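Local coordinates for protein deoxyribodipyrimidine photo-lyase (Oryza sativa Japonica Group, PDB 3UMV) that repairs ultraviolet-damaged DNA, using light and a bound FAD to split cyclobutane pyrimidine dimers back into separate pyrimidines, at residues Q382-H387 with D473-Y478. Residues are numbered along the deposited sequence; the frame is centred on the assembly and turned at random.
With URE (urea), chain J.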
ATOM      1  N   GLN A 382     -15.843   8.313  10.202  1.00 16.07           N
ATOM      2  CA  GLN A 382     -14.683   8.377  11.084  1.00 15.94           C
ATOM      3  C   GLN A 382     -14.620   7.198  12.055  1.00 15.75           C
ATOM      4  O   GLN A 382     -13.554   6.620  12.260  1.00 16.36           O
ATOM      5  CB  GLN A 382     -14.649   9.723  11.824  1.00 14.91           C
ATOM      6  CG  GLN A 382     -13.573   9.826  12.881  1.00 14.86           C
ATOM      7  CD  GLN A 382     -12.166   9.897  12.310  1.00 11.22           C
ATOM      8  OE1 GLN A 382     -11.966  10.245  11.145  1.00 14.42           O
ATOM      9  NE2 GLN A 382     -11.183   9.570  13.134  1.00 14.70           N
ATOM     10  N   LEU A 383     -15.765   6.819  12.631  1.00 15.39           N
ATOM     11  CA  LEU A 383     -15.796   5.703  13.570  1.00 14.62           C
ATOM     12  C   LEU A 383     -15.548   4.363  12.893  1.00 17.50           C
ATOM     13  O   LEU A 383     -14.987   3.451  13.509  1.00 14.83           O
ATOM     14  CB  LEU A 383     -17.130   5.664  14.318  1.00 17.54           C
ATOM     15  CG  LEU A 383     -17.318   6.840  15.281  1.00 23.80           C
ATOM     16  CD1 LEU A 383     -18.763   6.951  15.734  1.00 24.69           C
ATOM     17  CD2 LEU A 383     -16.373   6.739  16.482  1.00 28.03           C
ATOM     18  N   GLU A 384     -15.970   4.235  11.636  1.00 14.43           N
ATOM     19  CA  GLU A 384     -15.728   3.000  10.905  1.00 15.92           C
ATOM     20  C   GLU A 384     -14.220   2.823  10.792  1.00 20.47           C
ATOM     21  O   GLU A 384     -13.696   1.761  11.096  1.00 18.78           O
ATOM     22  CB  GLU A 384     -16.397   2.994   9.529  1.00 11.47           C
ATOM     23  CG  GLU A 384     -16.291   1.629   8.817  1.00 15.02           C
ATOM     24  CD  GLU A 384     -16.920   1.607   7.432  1.00 19.02           C
ATOM     25  OE1 GLU A 384     -17.402   0.528   7.032  1.00 22.32           O
ATOM     26  OE2 GLU A 384     -16.929   2.641   6.732  1.00 15.97           O
ATOM     27  N   MET A 385     -13.523   3.881  10.393  1.00 20.59           N
ATOM     28  CA  MET A 385     -12.065   3.841  10.321  1.00 18.55           C
ATOM     29  C   MET A 385     -11.432   3.550  11.694  1.00 15.94           C
ATOM     30  O   MET A 385     -10.566   2.685  11.825  1.00 14.66           O
ATOM     31  CB  MET A 385     -11.532   5.153   9.736  1.00 17.43           C
ATOM     32  CG  MET A 385     -10.031   5.170   9.553  1.00 18.44           C
ATOM     33  SD  MET A 385      -9.411   6.730   8.879  1.00 21.17           S
ATOM     34  CE  MET A 385     -10.094   7.901  10.056  1.00 13.23           C
ATOM     35  N   VAL A 386     -11.880   4.259  12.727  1.00 17.26           N
ATOM     36  CA  VAL A 386     -11.297   4.102  14.053  1.00 16.14           C
ATOM     37  C   VAL A 386     -11.456   2.683  14.593  1.00 18.69           C
ATOM     38  O   VAL A 386     -10.497   2.097  15.060  1.00 18.64           O
ATOM     39  CB  VAL A 386     -11.894   5.107  15.072  1.00 13.94           C
ATOM     40  CG1 VAL A 386     -11.473   4.754  16.499  1.00 19.79           C
ATOM     41  CG2 VAL A 386     -11.483   6.542  14.726  1.00 14.63           C
ATOM     42  N   HIS A 387     -12.665   2.131  14.526  1.00 17.13           N
ATOM     43  CA  HIS A 387     -12.934   0.845  15.183  1.00 17.46           C
ATOM     44  C   HIS A 387     -12.796  -0.388  14.287  1.00 19.69           C
ATOM     45  O   HIS A 387     -12.421  -1.463  14.757  1.00 22.50           O
ATOM     46  CB  HIS A 387     -14.302   0.871  15.857  1.00 23.42           C
ATOM     47  CG  HIS A 387     -14.407   1.900  16.933  1.00 25.84           C
ATOM     48  ND1 HIS A 387     -13.838   1.732  18.176  1.00 23.68           N
ATOM     49  CD2 HIS A 387     -14.982   3.124  16.944  1.00 23.48           C
ATOM     50  CE1 HIS A 387     -14.073   2.803  18.913  1.00 27.51           C
ATOM     51  NE2 HIS A 387     -14.771   3.660  18.191  1.00 26.72           N
ATOM     52  N   ASP A 473     -29.016   6.251   6.845  1.00 22.67           N
ATOM     53  CA  ASP A 473     -29.340   5.856   8.211  1.00 25.60           C
ATOM     54  C   ASP A 473     -28.910   4.422   8.506  1.00 24.99           C
ATOM     55  O   ASP A 473     -28.502   4.105   9.630  1.00 22.42           O
ATOM     56  CB  ASP A 473     -30.837   6.040   8.489  1.00 36.96           C
ATOM     57  CG  ASP A 473     -31.258   7.499   8.444  1.00 47.56           C
ATOM     58  OD1 ASP A 473     -30.376   8.382   8.559  1.00 49.37           O
ATOM     59  OD2 ASP A 473     -32.470   7.762   8.300  1.00 53.73           O
ATOM     60  N   ALA A 474     -28.991   3.561   7.492  1.00 23.49           N
ATOM     61  CA  ALA A 474     -28.543   2.187   7.633  1.00 23.86           C
ATOM     62  C   ALA A 474     -27.028   2.129   7.860  1.00 22.39           C
ATOM     63  O   ALA A 474     -26.551   1.372   8.702  1.00 25.54           O
ATOM     64  CB  ALA A 474     -28.961   1.351   6.414  1.00 25.44           C
ATOM     65  N   TYR A 475     -26.273   2.948   7.133  1.00 20.57           N
ATOM     66  CA  TYR A 475     -24.830   2.995   7.327  1.00 18.38           C
ATOM     67  C   TYR A 475     -24.503   3.485   8.722  1.00 21.12           C
ATOM     68  O   TYR A 475     -23.653   2.931   9.408  1.00 21.75           O
ATOM     69  CB  TYR A 475     -24.170   3.904   6.292  1.00 18.15           C
ATOM     70  CG  TYR A 475     -22.678   4.065   6.475  1.00 18.11           C
ATOM     71  CD1 TYR A 475     -22.141   5.272   6.907  1.00 17.84           C
ATOM     72  CD2 TYR A 475     -21.802   3.022   6.197  1.00 19.59           C
ATOM     73  CE1 TYR A 475     -20.786   5.438   7.057  1.00 18.28           C
ATOM     74  CE2 TYR A 475     -20.438   3.178   6.348  1.00 16.64           C
ATOM     75  CZ  TYR A 475     -19.936   4.393   6.784  1.00 17.08           C
ATOM     76  OH  TYR A 475     -18.596   4.594   6.937  1.00 17.28           O
ATOM     77  N   ILE A 476     -25.192   4.535   9.140  1.00 23.03           N
ATOM     78  CA  ILE A 476     -24.988   5.076  10.471  1.00 26.06           C
ATOM     79  C   ILE A 476     -25.256   4.037  11.561  1.00 26.22           C
ATOM     80  O   ILE A 476     -24.433   3.876  12.465  1.00 26.53           O
ATOM     81  CB  ILE A 476     -25.819   6.341  10.684  1.00 21.79           C
ATOM     82  CG1 ILE A 476     -25.251   7.468   9.817  1.00 19.69           C
ATOM     83  CG2 ILE A 476     -25.805   6.745  12.150  1.00 25.02           C
ATOM     84  CD1 ILE A 476     -26.185   8.642   9.676  1.00 25.55           C
ATOM     85  N   SER A 477     -26.378   3.316  11.445  1.00 24.53           N
ATOM     86  CA  SER A 477     -26.736   2.238  12.371  1.00 31.25           C
ATOM     87  C   SER A 477     -25.697   1.128  12.414  1.00 29.76           C
ATOM     88  O   SER A 477     -25.345   0.639  13.490  1.00 28.63           O
ATOM     89  CB  SER A 477     -28.088   1.621  11.986  1.00 32.20           C
ATOM     90  OG  SER A 477     -29.130   2.562  12.127  1.00 42.22           O
ATOM     91  N   TYR A 478     -25.246   0.717  11.230  1.00 24.91           N
ATOM     92  CA  TYR A 478     -24.207  -0.295  11.068  1.00 24.64           C
ATOM     93  C   TYR A 478     -22.898   0.093  11.758  1.00 26.07           C
ATOM     94  O   TYR A 478     -22.278  -0.724  12.433  1.00 23.89           O
ATOM     95  CB  TYR A 478     -23.979  -0.549   9.579  1.00 21.89           C
ATOM     96  CG  TYR A 478     -22.645  -1.157   9.232  1.00 27.41           C
ATOM     97  CD1 TYR A 478     -21.595  -0.363   8.789  1.00 30.37           C
ATOM     98  CD2 TYR A 478     -22.438  -2.520   9.341  1.00 32.98           C
ATOM     99  CE1 TYR A 478     -20.369  -0.920   8.465  1.00 33.98           C
ATOM    100  CE2 TYR A 478     -21.228  -3.086   9.028  1.00 37.74           C
ATOM    101  CZ  TYR A 478     -20.197  -2.290   8.592  1.00 40.58           C
ATOM    102  OH  TYR A 478     -18.994  -2.875   8.279  1.00 47.64           O
TER
HETATM  103  C   URE J 901     -15.614  -1.694   4.315  1.00 27.67           C
HETATM  104  O   URE J 901     -15.513  -0.751   5.100  1.00 24.40           O
HETATM  105  N1  URE J 901     -16.792  -2.069   3.867  1.00 23.56           N
HETATM  106  N2  URE J 901     -14.563  -2.430   4.053  1.00 21.81           N
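Glu384 and Tyr475 meet through a short hydrogen bond, Tyr475 OH giving its proton to Glu384 OE2 at 2.6 Å. The hydroxyl comes from above the carboxylate, 53° out of its plane, whereas the oxygen lies at the edge of the tyrosine ring, near the ring plane; the two flat groups are turned 69° apart. The two carboxylate oxygens each meet one tyrosine of the same helix: while OE2 takes the Tyr475 hydroxyl, Glu384 OE1 lies 3.6 Å from Tyr478 CE1, at a ring edge that would suit a carboxylate, if it is ionised. Glu384 OE1 is also 3.0 Å from O of a bound urea, which Pro278 O holds by a hydrogen bond.

Length as well as hydrogen-bonding chemistry suits glutamate and tyrosine here. The helices 376-388 and 472-489 stand well apart at this level, with 9.1 Å between Glu384 CA and Tyr478 CA, and Glu384 spans its share with CG anti to the backbone N (chi1 -173°) and a chain that stays extended beyond CG. His392 N gives OE2 a second hydrogen bond, while Leu377, Ala380 and Ser381 of helix 376-388 pack against Tyr475. An alanine in place of Glu384 would probably leave the buried Tyr475 hydroxyl and His392 N without this acceptor and loosen the tie between the helices. Two donors on OE2 would favour negative charge on that oxygen, and the bond to Tyr475 links helix 472-489, the last one modelled, to the surroundings of Lys390, which binds FAD and lies about 7 Å from Glu384 between side chains.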